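Local coordinates for protein deseasin MCP-01 (Pseudoalteromonas sp., PDB 3VV3) that breaks down collagen as a serine protease of the subtilisin family, probably cutting peptide bonds with a Ser-His-Asp catalytic triad, at residues F9-G14 against G253-V258; I49-D54 against D101-G106; H57-A62 against I113-N118; T107-T112 against T269-P274; N171-G176 against I194-A199. All blocks are in the same frame, centred on the assembly; numbering follows the deposited sequence.

Contact 1: residues F9-G14 against G253-V258; sequences FDDLWG and GILSTV
The backbones of Leu12 and Leu255 come nearest each other, CA to CA 6.4 Å, where the loop that follows the 3-10 turn of residues 9-11 runs past the start of strand 254-258. A water bridges the two segments here: it donates to Asp11 O and to Gly253 O and accepts from Leu255 N at 3.0 Å, so three backbone polar atoms share one solvent molecule. Leu255 is the main apolar piece from the strand. Its CG lies anti to the backbone N (chi1 178°), which carries CD2 to 3.7 Å from Asp11 CB, while the carboxylate of Asp11 is held by a salt bridge to Arg8. Leu12, the centre of an inverse gamma turn, crosses Leu255 at about a right angle, and its CD2 rests 3.3 Å from Leu255 O. In this way the N-terminal segment is packed against the two-stranded antiparallel hairpin formed by 254-258 and 262-266, which comes just before helix 269-284 of the subtilase fold. The Trp13 indole meets Gly253 with its edge: NE1 gives a weak bond to Gly253 O, 3.3 Å and bent to 135°, besides its stronger one to Ser252 O. Ile254 CD1 lies obliquely to the same ring, 4.0 Å from Trp13 CZ2, and the Ile254 side chain also touches Met271 and His275 of helix 269-284.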
# COMPACT_ATOMS: atom_id res chain seq x y z
N PHE A 9 -15.76 -4.28 16.73
CA PHE A 9 -15.01 -5.45 17.17
C PHE A 9 -15.14 -6.66 16.26
O PHE A 9 -14.16 -7.35 16.02
CB PHE A 9 -15.35 -5.89 18.59
CG PHE A 9 -14.49 -7.03 19.06
CD1 PHE A 9 -13.19 -6.80 19.48
CD2 PHE A 9 -14.95 -8.33 19.03
CE1 PHE A 9 -12.38 -7.84 19.88
CE2 PHE A 9 -14.15 -9.38 19.43
CZ PHE A 9 -12.85 -9.13 19.86
N ASP A 10 -16.35 -6.94 15.80
CA ASP A 10 -16.60 -8.17 15.03
C ASP A 10 -15.88 -8.20 13.67
O ASP A 10 -15.77 -9.27 13.06
CB ASP A 10 -18.10 -8.40 14.85
CG ASP A 10 -18.80 -8.81 16.14
OD1 ASP A 10 -18.10 -9.16 17.12
OD2 ASP A 10 -20.05 -8.79 16.17
N ASP A 11 -15.42 -7.05 13.21
CA ASP A 11 -14.68 -6.98 11.95
C ASP A 11 -13.20 -7.34 12.14
O ASP A 11 -12.47 -7.54 11.17
CB ASP A 11 -14.79 -5.58 11.33
CG ASP A 11 -16.19 -5.27 10.86
OD1 ASP A 11 -16.85 -6.18 10.33
OD2 ASP A 11 -16.64 -4.11 11.02
N LEU A 12 -12.78 -7.42 13.40
CA LEU A 12 -11.38 -7.70 13.74
C LEU A 12 -11.10 -9.20 13.81
O LEU A 12 -10.86 -9.76 14.89
CB LEU A 12 -11.01 -7.02 15.06
CG LEU A 12 -11.22 -5.50 15.03
CD1 LEU A 12 -10.97 -4.88 16.41
CD2 LEU A 12 -10.33 -4.83 13.96
N TRP A 13 -11.10 -9.87 12.67
CA TRP A 13 -10.94 -11.32 12.66
C TRP A 13 -9.59 -11.75 13.24
O TRP A 13 -9.46 -12.80 13.87
CB TRP A 13 -11.13 -11.88 11.24
CG TRP A 13 -10.01 -11.50 10.32
CD1 TRP A 13 -9.97 -10.45 9.45
CD2 TRP A 13 -8.76 -12.17 10.21
NE1 TRP A 13 -8.76 -10.43 8.79
CE2 TRP A 13 -8.00 -11.48 9.23
CE3 TRP A 13 -8.20 -13.29 10.82
CZ2 TRP A 13 -6.71 -11.88 8.87
CZ3 TRP A 13 -6.93 -13.69 10.46
CH2 TRP A 13 -6.19 -12.98 9.50
N GLY A 14 -8.56 -10.92 13.05
CA GLY A 14 -7.23 -11.25 13.54
C GLY A 14 -7.19 -11.41 15.05
O GLY A 14 -6.39 -12.18 15.57
N GLY A 253 -6.72 -7.95 5.18
CA GLY A 253 -8.00 -7.34 5.47
C GLY A 253 -8.12 -6.92 6.93
O GLY A 253 -9.01 -7.38 7.65
N ILE A 254 -7.22 -6.04 7.35
CA ILE A 254 -7.20 -5.58 8.74
C ILE A 254 -7.84 -4.19 8.88
O ILE A 254 -7.36 -3.21 8.31
CB ILE A 254 -5.76 -5.56 9.31
CG1 ILE A 254 -5.08 -6.93 9.14
CG2 ILE A 254 -5.77 -5.09 10.77
CD1 ILE A 254 -5.83 -8.09 9.77
N LEU A 255 -8.93 -4.12 9.64
CA LEU A 255 -9.59 -2.86 9.92
C LEU A 255 -8.88 -2.16 11.08
O LEU A 255 -8.58 -2.79 12.09
CB LEU A 255 -11.05 -3.11 10.31
CG LEU A 255 -11.87 -1.88 10.70
CD1 LEU A 255 -12.09 -0.97 9.50
CD2 LEU A 255 -13.19 -2.29 11.33
N SER A 256 -8.62 -0.87 10.94
CA SER A 256 -8.00 -0.11 12.01
C SER A 256 -8.30 1.37 11.87
O SER A 256 -9.02 1.79 10.96
CB SER A 256 -6.48 -0.36 12.03
OG SER A 256 -5.88 0.15 13.21
N THR A 257 -7.76 2.15 12.80
CA THR A 257 -7.90 3.60 12.79
C THR A 257 -7.14 4.27 11.65
O THR A 257 -6.01 3.90 11.35
CB THR A 257 -7.33 4.18 14.10
OG1 THR A 257 -6.04 3.59 14.35
CG2 THR A 257 -8.23 3.84 15.29
N VAL A 258 -7.76 5.29 11.04
CA VAL A 258 -7.05 6.21 10.15
C VAL A 258 -7.42 7.66 10.51
O VAL A 258 -8.42 7.89 11.18
CB VAL A 258 -7.34 5.94 8.65
CG1 VAL A 258 -6.81 4.55 8.25
CG2 VAL A 258 -8.83 6.05 8.36
O HOH W 1 -9.97 -6.84 10.33

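Contact 2: residues I49-D54 against D101-G106; sequences IDTGVD and DDEGHG
A chi1 of -169° swings the His105 ring anti to its own backbone N and up to the Asp50 carboxylate, while Thr51, with chi1 64°, holds OG1 between its backbone N and carbonyl carbon, facing Asp101 and the first turn of helix 105-114. His105 ND1 donates to Asp50 OD1 at 2.7 Å through the syn lone pair of that oxygen, which lies close to the plane of the imidazole; a second, weak bond runs from ND1 to Asp50 OD2. Carboxylate and imidazole are only 29° from coplanar. Thr51 N takes the anti lone pair of Asp50 OD1, at 2.7 Å, so two donors fix the carboxylate's rotation. With Ser270, whose OG is weakly bonded to His105 NE2, the arrangement is consistent with the charge relay of subtilisins: Asp50 at the C-terminal end of strand 45-50 of the parallel sheet, His105 in the first turn of the helix. Thr51 OG1 links the two segments, accepting from Gly106 N at 2.9 Å and donating to Asp101 OD1 at 2.8 Å from above the carboxylate plane. Asp101 OD1 also accepts from Glu103 N and Gly104 N, an Asx turn within an Asx motif that shapes the approach to the helix; its OD2 binds Thr107 OG1. Glu103 bends at chi2 and brings OE1 3.0 Å from His105 N. Gly106, without a side chain, lets the helix lie against the loop, its CA 3.1 Å from Gly52 O in a CA-H...O contact.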
# COMPACT_ATOMS: atom_id res chain seq x y z
N ILE A 49 7.48 3.75 13.94
CA ILE A 49 8.30 4.48 12.97
C ILE A 49 7.65 4.34 11.59
O ILE A 49 7.63 3.26 11.00
CB ILE A 49 9.74 3.92 12.97
CG1 ILE A 49 10.35 4.09 14.38
CG2 ILE A 49 10.59 4.62 11.89
CD1 ILE A 49 11.77 3.48 14.57
N ASP A 50 7.07 5.43 11.11
CA ASP A 50 6.13 5.33 9.99
C ASP A 50 5.79 6.72 9.47
O ASP A 50 6.64 7.62 9.49
CB ASP A 50 4.88 4.59 10.49
CG ASP A 50 4.18 3.79 9.40
OD1 ASP A 50 3.69 4.39 8.42
OD2 ASP A 50 4.07 2.56 9.54
N THR A 51 4.56 6.90 9.01
CA THR A 51 4.11 8.20 8.51
C THR A 51 3.63 9.11 9.64
O THR A 51 3.13 10.21 9.37
CB THR A 51 2.94 8.07 7.51
OG1 THR A 51 1.80 7.52 8.19
CG2 THR A 51 3.31 7.17 6.34
N GLY A 52 3.75 8.65 10.88
CA GLY A 52 3.28 9.40 12.03
C GLY A 52 2.22 8.65 12.82
O GLY A 52 1.92 7.49 12.55
N VAL A 53 1.64 9.33 13.81
CA VAL A 53 0.55 8.79 14.62
C VAL A 53 -0.47 9.90 14.81
O VAL A 53 -0.12 10.99 15.25
CB VAL A 53 1.04 8.35 16.01
CG1 VAL A 53 -0.13 7.84 16.86
CG2 VAL A 53 2.12 7.28 15.88
N ASP A 54 -1.73 9.66 14.45
CA ASP A 54 -2.75 10.66 14.74
C ASP A 54 -3.21 10.51 16.18
O ASP A 54 -4.21 9.83 16.46
CB ASP A 54 -3.95 10.54 13.80
CG ASP A 54 -4.98 11.64 14.03
OD1 ASP A 54 -4.76 12.49 14.92
OD2 ASP A 54 -6.01 11.66 13.33
N ASP A 101 0.13 12.23 11.98
CA ASP A 101 0.01 11.49 10.73
C ASP A 101 -0.86 12.25 9.73
O ASP A 101 -2.05 12.49 9.98
CB ASP A 101 -0.61 10.13 11.03
CG ASP A 101 -0.64 9.23 9.82
OD1 ASP A 101 -0.01 9.56 8.78
OD2 ASP A 101 -1.29 8.16 9.92
N ASP A 102 -0.27 12.62 8.60
CA ASP A 102 -1.01 13.28 7.53
C ASP A 102 -1.11 12.37 6.30
O ASP A 102 -1.40 12.84 5.20
CB ASP A 102 -0.35 14.61 7.15
CG ASP A 102 1.11 14.45 6.77
OD1 ASP A 102 1.59 13.30 6.69
OD2 ASP A 102 1.78 15.48 6.54
N GLU A 103 -0.86 11.08 6.50
CA GLU A 103 -0.90 10.11 5.40
C GLU A 103 -1.92 9.01 5.67
O GLU A 103 -2.78 8.74 4.83
CB GLU A 103 0.49 9.49 5.18
CG GLU A 103 0.70 8.92 3.77
CD GLU A 103 -0.05 7.63 3.53
OE1 GLU A 103 -0.21 6.83 4.48
OE2 GLU A 103 -0.48 7.39 2.37
N GLY A 104 -1.81 8.38 6.84
CA GLY A 104 -2.76 7.36 7.26
C GLY A 104 -2.18 6.05 7.76
O GLY A 104 -2.73 5.39 8.66
N HIS A 105 -1.06 5.65 7.15
CA HIS A 105 -0.48 4.33 7.39
C HIS A 105 -0.07 4.14 8.86
O HIS A 105 -0.35 3.10 9.47
CB HIS A 105 0.73 4.16 6.46
CG HIS A 105 1.27 2.77 6.41
ND1 HIS A 105 2.30 2.35 7.22
CD2 HIS A 105 0.95 1.71 5.63
CE1 HIS A 105 2.58 1.08 6.97
NE2 HIS A 105 1.77 0.67 6.00
N GLY A 106 0.60 5.14 9.42
CA GLY A 106 1.10 5.04 10.78
C GLY A 106 -0.01 4.95 11.80
O GLY A 106 0.13 4.30 12.84

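Contact 3: residues H57-A62 against I113-N118; sequences HPDLAA and IGASGN
Asp59 lays its carboxylate beside Ala115 and Ser116, OD2 3.6 Å from Ala115 CB and OD1 3.7 Å from Ser116 CB. Both oxygens have polar partners farther along the chain, OD1 in Asn119 ND2 and OD2 in Val123 N. The direct bond between the segments is made by backbone: Ser116 N donates to Asp59 O at 2.8 Å and nearly straight, 167°, though tilted 25° from the carbonyl plane. The same oxygen receives a CA-H...O contact from Ala115 CA. On one flank Leu60 CD2 sits 4.0 Å from Ala115 CA, and Leu60 also packs on Thr257. On the other, the methyl of Ala62 touches Ser116 OG at 3.6 Å. Ser116 OG, anti to its carbonyl carbon (chi1 -65°), reaches a water 2.7 Å away that donates to Pro58 O and accepts from Ala62 N. The contact thus joins the loop after strand 45-50 to the chain leaving helix 105-114 in the subtilase domain. What holds the two segments is one short backbone bond, a shared water and a buried carboxylate whose charge is probably eased by the amide donors of Asn119 and Val123.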
# COMPACT_ATOMS: atom_id res chain seq x y z
N HIS A 57 -6.93 11.19 17.21
CA HIS A 57 -8.02 10.26 16.91
C HIS A 57 -8.70 9.81 18.21
O HIS A 57 -8.03 9.39 19.16
CB HIS A 57 -7.51 9.04 16.13
CG HIS A 57 -8.59 8.15 15.60
ND1 HIS A 57 -8.78 7.92 14.26
CD2 HIS A 57 -9.55 7.45 16.24
CE1 HIS A 57 -9.80 7.10 14.09
NE2 HIS A 57 -10.29 6.80 15.28
N PRO A 58 -10.03 9.91 18.27
CA PRO A 58 -10.75 9.53 19.49
C PRO A 58 -10.45 8.11 19.99
O PRO A 58 -10.57 7.85 21.19
CB PRO A 58 -12.22 9.65 19.08
CG PRO A 58 -12.22 10.72 18.03
CD PRO A 58 -10.92 10.53 17.27
N ASP A 59 -10.06 7.20 19.10
CA ASP A 59 -9.74 5.85 19.52
C ASP A 59 -8.24 5.60 19.75
O ASP A 59 -7.84 4.47 20.03
CB ASP A 59 -10.34 4.79 18.57
CG ASP A 59 -10.87 3.57 19.32
OD1 ASP A 59 -11.22 3.73 20.51
OD2 ASP A 59 -10.94 2.47 18.73
N LEU A 60 -7.42 6.65 19.66
CA LEU A 60 -5.99 6.53 20.00
C LEU A 60 -5.55 7.47 21.11
O LEU A 60 -4.57 7.20 21.80
CB LEU A 60 -5.11 6.80 18.77
CG LEU A 60 -5.19 5.78 17.63
CD1 LEU A 60 -4.35 6.26 16.45
CD2 LEU A 60 -4.73 4.42 18.08
N ALA A 61 -6.27 8.59 21.28
CA ALA A 61 -5.84 9.66 22.18
C ALA A 61 -5.46 9.19 23.58
O ALA A 61 -4.47 9.65 24.15
CB ALA A 61 -6.92 10.75 22.25
N ALA A 62 -6.26 8.29 24.14
CA ALA A 62 -6.02 7.81 25.49
C ALA A 62 -4.73 7.01 25.60
O ALA A 62 -4.16 6.86 26.69
CB ALA A 62 -7.20 6.99 25.98
N ILE A 113 -1.89 -2.01 17.19
CA ILE A 113 -1.14 -2.14 18.43
C ILE A 113 -1.99 -1.78 19.65
O ILE A 113 -1.97 -2.49 20.66
CB ILE A 113 0.10 -1.21 18.41
CG1 ILE A 113 1.14 -1.74 17.41
CG2 ILE A 113 0.72 -1.09 19.81
CD1 ILE A 113 2.18 -0.70 17.04
N GLY A 114 -2.74 -0.69 19.55
CA GLY A 114 -3.35 -0.12 20.74
C GLY A 114 -4.50 0.86 20.62
O GLY A 114 -4.58 1.82 21.40
N ALA A 115 -5.43 0.63 19.69
CA ALA A 115 -6.69 1.38 19.74
C ALA A 115 -7.34 1.14 21.11
O ALA A 115 -7.34 0.02 21.60
CB ALA A 115 -7.63 0.96 18.61
N SER A 116 -7.89 2.19 21.71
CA SER A 116 -8.47 2.09 23.05
C SER A 116 -9.54 1.01 23.10
O SER A 116 -10.42 0.96 22.24
CB SER A 116 -9.07 3.44 23.48
OG SER A 116 -8.08 4.43 23.61
N GLY A 117 -9.47 0.14 24.10
CA GLY A 117 -10.41 -0.97 24.21
C GLY A 117 -11.54 -0.69 25.18
O GLY A 117 -11.33 -0.06 26.22
N ASN A 118 -12.73 -1.15 24.83
CA ASN A 118 -13.90 -1.02 25.70
C ASN A 118 -14.28 0.43 25.98
O ASN A 118 -14.72 0.76 27.08
CB ASN A 118 -13.67 -1.75 27.03
CG ASN A 118 -14.06 -3.21 26.96
OD1 ASN A 118 -13.35 -4.08 27.47
ND2 ASN A 118 -15.20 -3.49 26.33
O HOH W 2 -8.72 7.05 23.22

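Contact 4: residues T107-T112 against T269-P274; sequences THVSGT and TSMATP
Pro274 is wedged between Val109 and Thr112, and here the two helices fit closely. Its CB lies 3.4 Å from Val109 O, its CG 3.9 Å from Val109 CB, and Thr112 CG2 stands 3.9 Å from the same Pro274 CB. That methyl points to the proline because it is anti to the Thr112 backbone N, which puts OG1 on another side. Val109 CG1 adds a 3.4 Å contact with Ser270 O. Toward His108 fewer atoms meet: the Met271 chain, bent at chi2 and chi3, crosses the His108 side chain at about a right angle and comes obliquely to its ring, with CG 3.8 Å from His108 CE1 and SD 5.3 Å from the ring centroid. Ser270, the partly exposed residue of the contact and probably the catalytic nucleophile, contributes its carbonyl oxygen, while its side chain takes little part. The segments run broadly parallel, 36° apart, their axes 8.6 Å from each other at the closest. Helix 269-284 is kinked at Pro274, whose ring nitrogen has no bond to the preceding turn. Around the pair, Ile254 of strand 254-258 touches both Thr112 and Met271, His108 stacks on Tyr266 and bonds to Ala264 O, Asn170 of strand 166-171 lies against Val109 and Pro274, and Ala272 faces strand 222-228.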
# COMPACT_ATOMS: atom_id res chain seq x y z
N THR A 107 -1.12 5.62 11.52
CA THR A 107 -2.27 5.60 12.41
C THR A 107 -2.93 4.23 12.37
O THR A 107 -3.40 3.72 13.39
CB THR A 107 -3.27 6.69 12.04
OG1 THR A 107 -2.63 7.96 12.18
CG2 THR A 107 -4.52 6.64 12.94
N HIS A 108 -2.94 3.64 11.19
CA HIS A 108 -3.51 2.31 11.01
C HIS A 108 -2.74 1.27 11.84
O HIS A 108 -3.34 0.50 12.60
CB HIS A 108 -3.54 1.94 9.52
CG HIS A 108 -4.46 0.79 9.21
ND1 HIS A 108 -4.08 -0.52 9.35
CD2 HIS A 108 -5.74 0.78 8.77
CE1 HIS A 108 -5.09 -1.31 9.01
NE2 HIS A 108 -6.11 -0.54 8.65
N VAL A 109 -1.42 1.25 11.71
CA VAL A 109 -0.63 0.29 12.47
C VAL A 109 -0.75 0.59 13.97
O VAL A 109 -0.81 -0.33 14.79
CB VAL A 109 0.85 0.20 12.01
CG1 VAL A 109 0.93 -0.10 10.52
CG2 VAL A 109 1.60 1.47 12.32
N SER A 110 -0.81 1.87 14.34
CA SER A 110 -0.99 2.23 15.74
C SER A 110 -2.27 1.66 16.35
O SER A 110 -2.26 1.15 17.48
CB SER A 110 -0.93 3.76 15.93
OG SER A 110 0.35 4.26 15.56
N GLY A 111 -3.37 1.74 15.61
CA GLY A 111 -4.65 1.20 16.07
C GLY A 111 -4.63 -0.30 16.28
O GLY A 111 -5.30 -0.83 17.16
N THR A 112 -3.84 -1.01 15.48
CA THR A 112 -3.71 -2.45 15.65
C THR A 112 -2.93 -2.78 16.93
O THR A 112 -3.27 -3.71 17.66
CB THR A 112 -3.06 -3.08 14.40
OG1 THR A 112 -3.94 -2.91 13.29
CG2 THR A 112 -2.77 -4.59 14.61
N THR A 269 1.95 -7.04 4.93
CA THR A 269 2.80 -7.41 6.06
C THR A 269 2.91 -6.23 7.04
O THR A 269 3.22 -6.43 8.21
CB THR A 269 4.20 -7.88 5.60
OG1 THR A 269 4.77 -6.93 4.70
CG2 THR A 269 4.08 -9.22 4.89
N SER A 270 2.65 -5.02 6.55
CA SER A 270 2.61 -3.83 7.41
C SER A 270 1.52 -3.92 8.47
O SER A 270 1.61 -3.28 9.51
CB SER A 270 2.39 -2.57 6.57
OG SER A 270 3.56 -2.23 5.85
N MET A 271 0.49 -4.72 8.21
CA MET A 271 -0.62 -4.91 9.15
C MET A 271 -0.35 -6.09 10.09
O MET A 271 -0.86 -6.13 11.21
CB MET A 271 -1.93 -5.13 8.38
CG MET A 271 -2.54 -3.88 7.74
SD MET A 271 -1.58 -3.16 6.39
CE MET A 271 -1.01 -1.65 7.18
N ALA A 272 0.45 -7.05 9.62
CA ALA A 272 0.83 -8.19 10.44
C ALA A 272 1.80 -7.75 11.54
O ALA A 272 1.70 -8.18 12.69
CB ALA A 272 1.47 -9.28 9.56
N THR A 273 2.74 -6.90 11.16
CA THR A 273 3.78 -6.41 12.06
C THR A 273 3.23 -5.84 13.39
O THR A 273 3.71 -6.23 14.47
CB THR A 273 4.69 -5.41 11.30
OG1 THR A 273 5.34 -6.13 10.25
CG2 THR A 273 5.74 -4.79 12.21
N PRO A 274 2.23 -4.95 13.33
CA PRO A 274 1.69 -4.39 14.58
C PRO A 274 0.90 -5.38 15.45
O PRO A 274 0.78 -5.13 16.64
CB PRO A 274 0.80 -3.23 14.11
CG PRO A 274 0.44 -3.58 12.70
CD PRO A 274 1.69 -4.24 12.15

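Contact 5: residues N171-G176 against I194-A199; sequences NSWGGG and ILFVAA
The contact lies at the C-terminal ends of two neighbouring strands, 166-171 and 195-199, of the central seven-stranded parallel sheet of the subtilase fold, connected by helix 180-191. Asn171 bridges to Ala198 in parallel register: Asn171 N donates to Val197 O at 2.9 Å, and Ala199 N donates to Asn171 O at 3.3 Å, so the asparagine backbone is held on both sides of Ala198. Ala198 CA adds a CA-H...O contact to Asn171 O. Beyond the bridge the first chain turns away through Ser172, the centre of an inverse gamma turn. A water then spans the widening gap, donating to Trp173 O and to Ala199 O at 2.8 Å. The Asn171 side chain lies flat over one face of the Phe196 ring, its amide plane only 12° from the ring, with CG 3.3 Å from Phe196 CZ. Phe196 reaches this place with CG anti to its backbone N (chi1 -172°). Trp173 CZ2 stands at the edge of the same ring, 4.3 Å from Phe196 CZ, and the indole also meets Phe137 edge-to-face. Ser172 turns away from strand 195-199, and its OG bonds to Ser270 O beside the probable active site. Gly176, farther along, makes backbone hydrogen bonds to the second subunit. The chemistry changes along the segment: backbone bonds join the strands, an amide-ring stack fills the layer beside them, and water takes over once the strands part.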
# COMPACT_ATOMS: atom_id res chain seq x y z
N ASN A 171 8.05 -1.49 12.82
CA ASN A 171 8.61 -1.02 11.56
C ASN A 171 7.90 -1.61 10.36
O ASN A 171 8.37 -2.59 9.76
CB ASN A 171 10.11 -1.33 11.51
CG ASN A 171 10.85 -0.73 12.69
OD1 ASN A 171 11.04 -1.38 13.73
ND2 ASN A 171 11.23 0.53 12.55
N SER A 172 6.74 -1.03 10.05
CA SER A 172 5.91 -1.47 8.92
C SER A 172 6.32 -0.74 7.66
O SER A 172 5.54 0.03 7.08
CB SER A 172 4.43 -1.21 9.23
OG SER A 172 3.97 -2.06 10.27
N TRP A 173 7.56 -0.96 7.26
CA TRP A 173 8.14 -0.30 6.11
C TRP A 173 9.31 -1.13 5.61
O TRP A 173 9.81 -2.00 6.32
CB TRP A 173 8.61 1.13 6.44
CG TRP A 173 9.56 1.25 7.63
CD1 TRP A 173 9.21 1.42 8.94
CD2 TRP A 173 11.00 1.22 7.60
NE1 TRP A 173 10.34 1.50 9.73
CE2 TRP A 173 11.44 1.38 8.93
CE3 TRP A 173 11.95 1.08 6.58
CZ2 TRP A 173 12.80 1.39 9.27
CZ3 TRP A 173 13.29 1.10 6.92
CH2 TRP A 173 13.70 1.25 8.25
N GLY A 174 9.74 -0.86 4.38
CA GLY A 174 10.90 -1.54 3.84
C GLY A 174 11.34 -0.89 2.54
O GLY A 174 10.60 -0.09 1.96
N GLY A 175 12.54 -1.23 2.10
CA GLY A 175 13.05 -0.73 0.84
C GLY A 175 14.56 -0.61 0.88
O GLY A 175 15.16 -0.54 1.96
N GLY A 176 15.17 -0.62 -0.30
CA GLY A 176 16.60 -0.38 -0.41
C GLY A 176 17.43 -1.62 -0.13
O GLY A 176 16.90 -2.71 0.07
N ILE A 194 15.74 -3.28 23.10
CA ILE A 194 14.57 -2.98 22.28
C ILE A 194 14.39 -4.05 21.21
O ILE A 194 15.34 -4.46 20.55
CB ILE A 194 14.71 -1.59 21.62
CG1 ILE A 194 14.81 -0.52 22.71
CG2 ILE A 194 13.53 -1.31 20.67
CD1 ILE A 194 15.10 0.88 22.17
N LEU A 195 13.15 -4.50 21.05
CA LEU A 195 12.79 -5.47 20.03
C LEU A 195 12.36 -4.72 18.78
O LEU A 195 11.51 -3.84 18.85
CB LEU A 195 11.63 -6.33 20.53
CG LEU A 195 11.07 -7.40 19.59
CD1 LEU A 195 12.04 -8.57 19.53
CD2 LEU A 195 9.71 -7.86 20.09
N PHE A 196 12.95 -5.07 17.63
CA PHE A 196 12.75 -4.35 16.38
C PHE A 196 11.89 -5.23 15.48
O PHE A 196 12.40 -6.14 14.83
CB PHE A 196 14.12 -4.09 15.71
CG PHE A 196 14.07 -3.18 14.50
CD1 PHE A 196 13.71 -3.67 13.25
CD2 PHE A 196 14.43 -1.84 14.61
CE1 PHE A 196 13.68 -2.83 12.14
CE2 PHE A 196 14.40 -0.99 13.51
CZ PHE A 196 14.02 -1.49 12.27
N VAL A 197 10.58 -4.97 15.47
CA VAL A 197 9.66 -5.79 14.68
C VAL A 197 9.56 -5.21 13.27
O VAL A 197 9.40 -4.00 13.11
CB VAL A 197 8.27 -5.82 15.32
CG1 VAL A 197 7.41 -6.90 14.67
CG2 VAL A 197 8.40 -6.08 16.82
N ALA A 198 9.66 -6.06 12.25
CA ALA A 198 9.76 -5.58 10.88
C ALA A 198 8.93 -6.42 9.92
O ALA A 198 8.84 -7.63 10.08
CB ALA A 198 11.22 -5.55 10.43
N ALA A 199 8.36 -5.77 8.91
CA ALA A 199 7.48 -6.43 7.95
C ALA A 199 8.29 -7.16 6.88
O ALA A 199 9.30 -6.63 6.41
CB ALA A 199 6.59 -5.40 7.29
O HOH W 3 11.06 -4.56 6.87

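All five contacts are largely buried, but contact 4 lies deepest, its centre about 6 Å from the centre of the chain, and is almost wholly apolar; the centres of contacts 1 and 3 lie farther out, at about 15 and 14 Å. Contacts 2, 3 and 4 share helix 105-114 from its first turn to its exit: polar side-chain bonds dominate at the start, packing in the middle, and backbone and water at the end. Contacts 2 and 5 both reach the central sheet, and with contact 4 they bring together the probable Ser-His-Asp triad and Ser172. Contact 1 touches contacts 2, 3 and 4 but not contact 5. Waters bridge contacts 1, 3 and 5.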